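Local atomic coordinates of pyridine nucleotide-disulphide oxidoreductase dimerisation region (Escherichia coli BL21, PDB entry 6KYY), a protein that acts as an FAD-containing flavoprotein disulfide reductase and is probably involved in resistance to reactive chlorine species stress. Residues T24-L29 against V36-Q41; A44-T49 against I99-G104. All blocks are in the same frame, centred on the assembly; numbering follows the deposited sequence.

In the fold
Interaction 1 is buried core packing, and interaction 2 lies nearer the surface. They meet through one mixed sheet, in which strands 36-40 and 99-103 are parallel neighbours. Leu38 O and Glu40 O of interaction 1 probably accept hydrogen bonds from Ile102 N and Gly104 N of interaction 2. Both contacts also touch FAD. In interaction 1 the helix and strand meet through apolar side chains alone, two leucines, a valine and an alanine, and the strand end binds the adenosine part of the cofactor. In interaction 2 the link is a tyrosine and an acid beside a valine, and the loop 44-49 binds a phosphate. Met45 of interaction 2 packs against Glu40 of interaction 1, and both lie beside the adenosine ribose.

Interaction 1: residues T24-L29 against V36-Q41; sequences TLAVTL and VALIEQ. With FAD (flavin-adenine dinucleotide), chain N.
Glu40 OE2 takes two hydrogen bonds, one from FAD O3B at 2.6 Å and one from the backbone N of Phe18. OE1 of the same carboxylate accepts from FAD O2B at 2.6 Å and from the backbone N of Ser42. Each oxygen is thus held by one ribose hydroxyl and one amide, which fixes the rotation of the carboxylate. The Gln41 amide lies nearly parallel over one face of the adenine, with CD 3.4 Å from FAD C5A. Helix 20-31 and strand 36-40 belong to a Rossmann-type beta-alpha-beta unit, and an acid at the end of its second strand gripping the adenosine ribose is characteristic of this fold. Helix and strand run almost antiparallel, at 164°, with segment axes 8.7 Å apart. Val36 fills the interface with both branches. With CG1 anti to the backbone N (chi1 -163°), that methyl packs on Ala26 CA at 4.0 Å, and CG2 meets Leu29 CB at 3.8 Å. Leu38 CD1 reaches Ala26 CB at 4.1 Å. Ile15 of strand 10-16 packs on Ala26, Val36 and Leu38. Within the helix, Thr28 N and Thr28 OG1 approach Thr24 O from opposite faces of its carbonyl plane.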
loop_
_atom_site.group_PDB
_atom_site.type_symbol
_atom_site.label_atom_id
_atom_site.label_comp_id
_atom_site.label_asym_id
_atom_site.label_seq_id
_atom_site.Cartn_x
_atom_site.Cartn_y
_atom_site.Cartn_z
ATOM N N THR B 24 10.673 8.247 21.824
ATOM C CA THR B 24 10.539 6.803 21.982
ATOM C C THR B 24 11.434 6.286 23.102
ATOM O O THR B 24 11.037 5.389 23.854
ATOM C CB THR B 24 10.871 6.094 20.669
ATOM O OG1 THR B 24 10.232 6.773 19.582
ATOM C CG2 THR B 24 10.395 4.649 20.710
ATOM N N LEU B 25 12.642 6.840 23.223
ATOM C CA LEU B 25 13.533 6.446 24.309
ATOM C C LEU B 25 12.966 6.854 25.661
ATOM O O LEU B 25 13.091 6.111 26.642
ATOM C CB LEU B 25 14.916 7.062 24.097
ATOM C CG LEU B 25 16.022 6.575 25.032
ATOM C CD1 LEU B 25 16.175 5.068 24.930
ATOM C CD2 LEU B 25 17.334 7.275 24.716
ATOM N N ALA B 26 12.337 8.031 25.731
ATOM C CA ALA B 26 11.776 8.502 26.993
ATOM C C ALA B 26 10.708 7.551 27.517
ATOM O O ALA B 26 10.650 7.278 28.722
ATOM C CB ALA B 26 11.201 9.907 26.820
ATOM N N VAL B 27 9.857 7.032 26.630
ATOM C CA VAL B 27 8.811 6.111 27.064
ATOM C C VAL B 27 9.407 4.768 27.464
ATOM O O VAL B 27 8.933 4.120 28.405
ATOM C CB VAL B 27 7.741 5.952 25.967
ATOM C CG1 VAL B 27 6.501 5.282 26.533
ATOM C CG2 VAL B 27 7.368 7.302 25.402
ATOM N N THR B 28 10.452 4.324 26.761
ATOM C CA THR B 28 11.040 3.024 27.059
ATOM C C THR B 28 11.884 3.048 28.327
ATOM O O THR B 28 11.966 2.034 29.029
ATOM C CB THR B 28 11.885 2.540 25.879
ATOM O OG1 THR B 28 11.275 2.954 24.651
ATOM C CG2 THR B 28 11.999 1.023 25.895
ATOM N N LEU B 29 12.515 4.183 28.640
ATOM C CA LEU B 29 13.318 4.265 29.855
ATOM C C LEU B 29 12.452 4.531 31.080
ATOM O O LEU B 29 12.730 4.005 32.164
ATOM C CB LEU B 29 14.391 5.345 29.709
ATOM C CG LEU B 29 15.433 5.114 28.611
ATOM C CD1 LEU B 29 16.557 6.134 28.710
ATOM C CD2 LEU B 29 15.983 3.695 28.667
ATOM N N VAL B 36 13.393 10.115 33.805
ATOM C CA VAL B 36 13.692 10.688 32.500
ATOM C C VAL B 36 13.152 12.109 32.432
ATOM O O VAL B 36 12.094 12.412 32.996
ATOM C CB VAL B 36 13.103 9.830 31.361
ATOM C CG1 VAL B 36 13.761 10.177 30.035
ATOM C CG2 VAL B 36 13.265 8.351 31.673
ATOM N N ALA B 37 13.883 12.975 31.735
ATOM C CA ALA B 37 13.453 14.336 31.453
ATOM C C ALA B 37 13.696 14.628 29.981
ATOM O O ALA B 37 14.804 14.415 29.479
ATOM C CB ALA B 37 14.197 15.352 32.324
ATOM N N LEU B 38 12.664 15.103 29.292
ATOM C CA LEU B 38 12.771 15.506 27.897
ATOM C C LEU B 38 12.543 17.006 27.792
ATOM O O LEU B 38 11.520 17.517 28.261
ATOM C CB LEU B 38 11.765 14.753 27.023
ATOM C CG LEU B 38 12.037 14.808 25.516
ATOM C CD1 LEU B 38 11.783 13.456 24.870
ATOM C CD2 LEU B 38 11.197 15.888 24.851
ATOM N N ILE B 39 13.496 17.705 27.182
ATOM C CA ILE B 39 13.422 19.148 26.995
ATOM C C ILE B 39 12.909 19.430 25.592
ATOM O O ILE B 39 13.387 18.838 24.617
ATOM C CB ILE B 39 14.790 19.814 27.224
ATOM C CG1 ILE B 39 15.552 19.093 28.336
ATOM C CG2 ILE B 39 14.614 21.288 27.557
ATOM C CD1 ILE B 39 15.017 19.375 29.717
ATOM N N GLU B 40 11.938 20.334 25.488
ATOM C CA GLU B 40 11.354 20.716 24.207
ATOM C C GLU B 40 11.192 22.227 24.191
ATOM O O GLU B 40 10.515 22.789 25.058
ATOM C CB GLU B 40 10.009 20.016 23.986
ATOM C CG GLU B 40 9.271 20.457 22.737
ATOM C CD GLU B 40 10.163 20.498 21.513
ATOM O OE1 GLU B 40 10.191 21.546 20.833
ATOM O OE2 GLU B 40 10.832 19.482 21.225
ATOM N N GLN B 41 11.811 22.883 23.208
ATOM C CA GLN B 41 11.867 24.338 23.173
ATOM C C GLN B 41 10.583 24.987 22.673
ATOM O O GLN B 41 10.447 26.210 22.788
ATOM C CB GLN B 41 13.039 24.796 22.298
ATOM C CG GLN B 41 12.810 24.612 20.805
ATOM C CD GLN B 41 14.071 24.834 19.989
ATOM O OE1 GLN B 41 15.114 25.208 20.527
ATOM N NE2 GLN B 41 13.981 24.606 18.683
HETATM P PA FAD N . 12.974 16.082 15.194
HETATM O O1A FAD N . 13.475 17.049 14.187
HETATM O O2A FAD N . 11.716 15.300 14.799
HETATM O O5B FAD N . 12.733 16.797 16.570
HETATM C C5B FAD N . 13.356 18.062 16.876
HETATM C C4B FAD N . 12.710 18.631 18.115
HETATM O O4B FAD N . 13.726 19.152 19.003
HETATM C C3B FAD N . 11.719 19.769 17.868
HETATM O O3B FAD N . 10.541 19.583 18.641
HETATM C C2B FAD N . 12.501 21.014 18.298
HETATM O O2B FAD N . 11.640 22.034 18.792
HETATM C C1B FAD N . 13.361 20.447 19.422
HETATM N N9A FAD N . 14.576 21.208 19.696
HETATM C C8A FAD N . 15.490 21.669 18.785
HETATM N N7A FAD N . 16.491 22.329 19.318
HETATM C C5A FAD N . 16.216 22.302 20.676
HETATM C C6A FAD N . 16.893 22.827 21.794
HETATM N N6A FAD N . 18.038 23.510 21.716
HETATM N N1A FAD N . 16.347 22.620 23.014
HETATM C C2A FAD N . 15.203 21.936 23.099
HETATM N N3A FAD N . 14.476 21.397 22.118
HETATM C C4A FAD N . 15.039 21.614 20.925
HETATM N N1 FAD N . 10.981 11.725 6.935
HETATM C C2 FAD N . 10.512 10.532 6.461
HETATM O O2 FAD N . 10.919 9.453 6.906
HETATM N N3 FAD N . 9.557 10.520 5.459
HETATM C C4 FAD N . 9.010 11.627 4.842
HETATM O O4 FAD N . 8.157 11.487 3.967
HETATM C C4X FAD N . 9.518 12.890 5.349
HETATM N N5 FAD N . 9.033 13.988 4.850
HETATM C C5X FAD N . 9.513 15.192 5.338
HETATM C C6 FAD N . 9.018 16.378 4.799
HETATM C C7 FAD N . 9.467 17.613 5.255
HETATM C C7M FAD N . 8.909 18.874 4.650
HETATM C C8 FAD N . 10.434 17.667 6.271
HETATM C C8M FAD N . 10.940 18.987 6.787
HETATM C C9 FAD N . 10.932 16.485 6.811
HETATM C C9A FAD N . 10.479 15.253 6.354
HETATM N N10 FAD N . 10.958 14.038 6.883
HETATM C C10 FAD N . 10.500 12.836 6.403
HETATM C "C1'" FAD N . 11.978 14.030 7.943
HETATM C "C2'" FAD N . 11.390 13.961 9.348
HETATM O "O2'" FAD N . 10.620 15.132 9.622
HETATM C "C3'" FAD N . 12.530 13.863 10.363
HETATM O "O3'" FAD N . 13.618 13.164 9.771
HETATM C "C4'" FAD N . 12.149 13.169 11.672
HETATM O "O4'" FAD N . 11.242 13.995 12.403
HETATM C "C5'" FAD N . 13.355 12.827 12.524
HETATM O "O5'" FAD N . 13.701 13.972 13.330
HETATM P P FAD N . 14.565 13.818 14.638
HETATM O O1P FAD N . 14.179 12.524 15.361
HETATM O O2P FAD N . 16.006 13.940 14.325
HETATM O O3P FAD N . 14.106 15.032 15.550
#

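Interaction 2: residues A44-T49 against I99-G104; sequences AMYGGT and IDVIDG. With FAD (flavin-adenine dinucleotide), chain N.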
loop_
_atom_site.group_PDB
_atom_site.type_symbol
_atom_site.label_atom_id
_atom_site.label_comp_id
_atom_site.label_asym_id
_atom_site.label_seq_id
_atom_site.Cartn_x
_atom_site.Cartn_y
_atom_site.Cartn_z
ATOM N N ALA B 44 4.477 24.084 20.302
ATOM C CA ALA B 44 3.887 23.696 19.030
ATOM C C ALA B 44 4.705 22.622 18.330
ATOM O O ALA B 44 4.398 22.258 17.190
ATOM C CB ALA B 44 3.731 24.917 18.120
ATOM N N MET B 45 5.747 22.114 18.990
ATOM C CA MET B 45 6.591 21.059 18.447
ATOM C C MET B 45 6.507 19.777 19.263
ATOM O O MET B 45 7.356 18.893 19.094
ATOM C CB MET B 45 8.044 21.533 18.361
ATOM C CG MET B 45 8.316 22.466 17.198
ATOM S SD MET B 45 8.084 21.652 15.609
ATOM C CE MET B 45 9.764 21.660 14.986
ATOM N N TYR B 46 5.521 19.661 20.151
ATOM C CA TYR B 46 5.283 18.405 20.848
ATOM C C TYR B 46 5.034 17.298 19.834
ATOM O O TYR B 46 4.191 17.435 18.943
ATOM C CB TYR B 46 4.082 18.536 21.787
ATOM C CG TYR B 46 4.322 19.370 23.026
ATOM C CD1 TYR B 46 5.592 19.494 23.577
ATOM C CD2 TYR B 46 3.268 20.027 23.653
ATOM C CE1 TYR B 46 5.805 20.253 24.714
ATOM C CE2 TYR B 46 3.472 20.787 24.788
ATOM C CZ TYR B 46 4.741 20.896 25.314
ATOM O OH TYR B 46 4.941 21.652 26.443
ATOM N N GLY B 47 5.776 16.203 19.957
ATOM C CA GLY B 47 5.658 15.100 19.033
ATOM C C GLY B 47 6.727 15.045 17.964
ATOM O O GLY B 47 6.851 14.014 17.292
ATOM N N GLY B 48 7.486 16.116 17.777
ATOM C CA GLY B 48 8.624 16.113 16.879
ATOM C C GLY B 48 8.358 16.902 15.607
ATOM O O GLY B 48 7.273 17.439 15.377
ATOM N N THR B 49 9.401 16.947 14.773
ATOM C CA THR B 49 9.336 17.689 13.516
ATOM C C THR B 49 8.312 17.082 12.561
ATOM O O THR B 49 7.558 17.809 11.903
ATOM C CB THR B 49 10.725 17.722 12.871
ATOM O OG1 THR B 49 11.540 18.704 13.523
ATOM C CG2 THR B 49 10.636 18.047 11.389
ATOM N N ILE B 99 8.512 10.687 33.769
ATOM C CA ILE B 99 8.862 11.573 32.663
ATOM C C ILE B 99 8.480 12.997 33.040
ATOM O O ILE B 99 7.362 13.243 33.508
ATOM C CB ILE B 99 8.173 11.158 31.350
ATOM C CG1 ILE B 99 8.836 9.914 30.769
ATOM C CG2 ILE B 99 8.236 12.285 30.331
ATOM C CD1 ILE B 99 8.253 9.476 29.442
ATOM N N ASP B 100 9.409 13.928 32.835
ATOM C CA ASP B 100 9.172 15.355 33.032
ATOM C C ASP B 100 9.387 16.052 31.692
ATOM O O ASP B 100 10.529 16.272 31.278
ATOM C CB ASP B 100 10.096 15.926 34.105
ATOM C CG ASP B 100 9.602 15.650 35.507
ATOM O OD1 ASP B 100 10.409 15.185 36.340
ATOM O OD2 ASP B 100 8.409 15.897 35.779
ATOM N N VAL B 101 8.297 16.390 31.010
ATOM C CA VAL B 101 8.378 17.175 29.783
ATOM C C VAL B 101 8.613 18.628 30.187
ATOM O O VAL B 101 7.734 19.274 30.760
ATOM C CB VAL B 101 7.114 17.030 28.929
ATOM C CG1 VAL B 101 7.318 17.684 27.571
ATOM C CG2 VAL B 101 6.751 15.562 28.769
ATOM N N ILE B 102 9.804 19.140 29.893
ATOM C CA ILE B 102 10.240 20.450 30.358
ATOM C C ILE B 102 10.296 21.386 29.157
ATOM O O ILE B 102 11.123 21.206 28.254
ATOM C CB ILE B 102 11.596 20.374 31.071
ATOM C CG1 ILE B 102 11.448 19.632 32.401
ATOM C CG2 ILE B 102 12.162 21.768 31.297
ATOM C CD1 ILE B 102 12.492 18.568 32.626
ATOM N N ASP B 103 9.416 22.383 29.145
ATOM C CA ASP B 103 9.453 23.405 28.109
ATOM C C ASP B 103 10.655 24.317 28.313
ATOM O O ASP B 103 10.982 24.692 29.442
ATOM C CB ASP B 103 8.167 24.232 28.128
ATOM C CG ASP B 103 6.997 23.512 27.488
ATOM O OD1 ASP B 103 6.933 23.468 26.241
ATOM O OD2 ASP B 103 6.140 22.993 28.233
ATOM N N GLY B 104 11.312 24.670 27.222
ATOM C CA GLY B 104 12.434 25.590 27.260
ATOM C C GLY B 104 13.515 25.209 26.268
ATOM O O GLY B 104 13.647 24.058 25.853
HETATM P PA FAD N . 12.974 16.082 15.194
HETATM O O1A FAD N . 13.475 17.049 14.187
HETATM O O2A FAD N . 11.716 15.300 14.799
HETATM O O5B FAD N . 12.733 16.797 16.570
HETATM C C5B FAD N . 13.356 18.062 16.876
HETATM C C4B FAD N . 12.710 18.631 18.115
HETATM O O4B FAD N . 13.726 19.152 19.003
HETATM C C3B FAD N . 11.719 19.769 17.868
HETATM O O3B FAD N . 10.541 19.583 18.641
HETATM C C2B FAD N . 12.501 21.014 18.298
HETATM O O2B FAD N . 11.640 22.034 18.792
HETATM C C1B FAD N . 13.361 20.447 19.422
HETATM N N9A FAD N . 14.576 21.208 19.696
HETATM C C8A FAD N . 15.490 21.669 18.785
HETATM N N7A FAD N . 16.491 22.329 19.318
HETATM C C5A FAD N . 16.216 22.302 20.676
HETATM C C6A FAD N . 16.893 22.827 21.794
HETATM N N6A FAD N . 18.038 23.510 21.716
HETATM N N1A FAD N . 16.347 22.620 23.014
HETATM C C2A FAD N . 15.203 21.936 23.099
HETATM N N3A FAD N . 14.476 21.397 22.118
HETATM C C4A FAD N . 15.039 21.614 20.925
HETATM N N1 FAD N . 10.981 11.725 6.935
HETATM C C2 FAD N . 10.512 10.532 6.461
HETATM O O2 FAD N . 10.919 9.453 6.906
HETATM N N3 FAD N . 9.557 10.520 5.459
HETATM C C4 FAD N . 9.010 11.627 4.842
HETATM O O4 FAD N . 8.157 11.487 3.967
HETATM C C4X FAD N . 9.518 12.890 5.349
HETATM N N5 FAD N . 9.033 13.988 4.850
HETATM C C5X FAD N . 9.513 15.192 5.338
HETATM C C6 FAD N . 9.018 16.378 4.799
HETATM C C7 FAD N . 9.467 17.613 5.255
HETATM C C7M FAD N . 8.909 18.874 4.650
HETATM C C8 FAD N . 10.434 17.667 6.271
HETATM C C8M FAD N . 10.940 18.987 6.787
HETATM C C9 FAD N . 10.932 16.485 6.811
HETATM C C9A FAD N . 10.479 15.253 6.354
HETATM N N10 FAD N . 10.958 14.038 6.883
HETATM C C10 FAD N . 10.500 12.836 6.403
HETATM C "C1'" FAD N . 11.978 14.030 7.943
HETATM C "C2'" FAD N . 11.390 13.961 9.348
HETATM O "O2'" FAD N . 10.620 15.132 9.622
HETATM C "C3'" FAD N . 12.530 13.863 10.363
HETATM O "O3'" FAD N . 13.618 13.164 9.771
HETATM C "C4'" FAD N . 12.149 13.169 11.672
HETATM O "O4'" FAD N . 11.242 13.995 12.403
HETATM C "C5'" FAD N . 13.355 12.827 12.524
HETATM O "O5'" FAD N . 13.701 13.972 13.330
HETATM P P FAD N . 14.565 13.818 14.638
HETATM O O1P FAD N . 14.179 12.524 15.361
HETATM O O2P FAD N . 16.006 13.940 14.325
HETATM O O3P FAD N . 14.106 15.032 15.550
#
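Tyr46 and Asp103 make the polar link between loop 44-49 and strand 99-103. The phenol oxygen sits before both carboxylate oxygens. Tyr46 OH gives a weak hydrogen bond to Asp103 OD1 at 2.7 Å, while Asp103 OD2 lies 2.5 Å from Tyr46 OH, in the ring plane at its edge. The ring and carboxylate planes are turned 53° apart. Tyr46 CG stands anti to its own carbonyl carbon (chi1 -72°), and the ring extends from the loop to the strand.

The apolar part is small. Tyr46 CE1 touches Val101 CG1 at 4.1 Å, from a slanting direction. Phe90 of helix 71-94 stacks with the Tyr46 ring and also packs on Val101, so all three side chains meet.

Backbone bonds shape the loop. Met45 to Gly48 form a type II beta turn, closed by Gly48 N to Met45 O at 3.1 Å. Gly47 and Gly48 both have positive phi values, and a side chain on either would press against the preceding carbonyl oxygen. Gly48 is the N-cap of helix 49-53. In this family, the class-one pyridine nucleotide-disulfide oxidoreductases, the Gly-Gly-Thr-Cys sequence leads from the FAD phosphate site into the redox-active cysteines. Here Cys50 and Cys55 bind a copper ion.

Contacts with the cofactor come from both segments. Thr49 N donates to FAD O2A at 2.8 Å, with an N-H...O angle of 158°. Thr49 OG1 donates to FAD O1A at 2.6 Å. The helix start beside these phosphate oxygens would probably ease their negative charge. Met45 CB packs 3.2 Å from FAD O3B on the ribose. On the strand side, Gly104 O lies 3.8 Å from FAD C2A of the adenine.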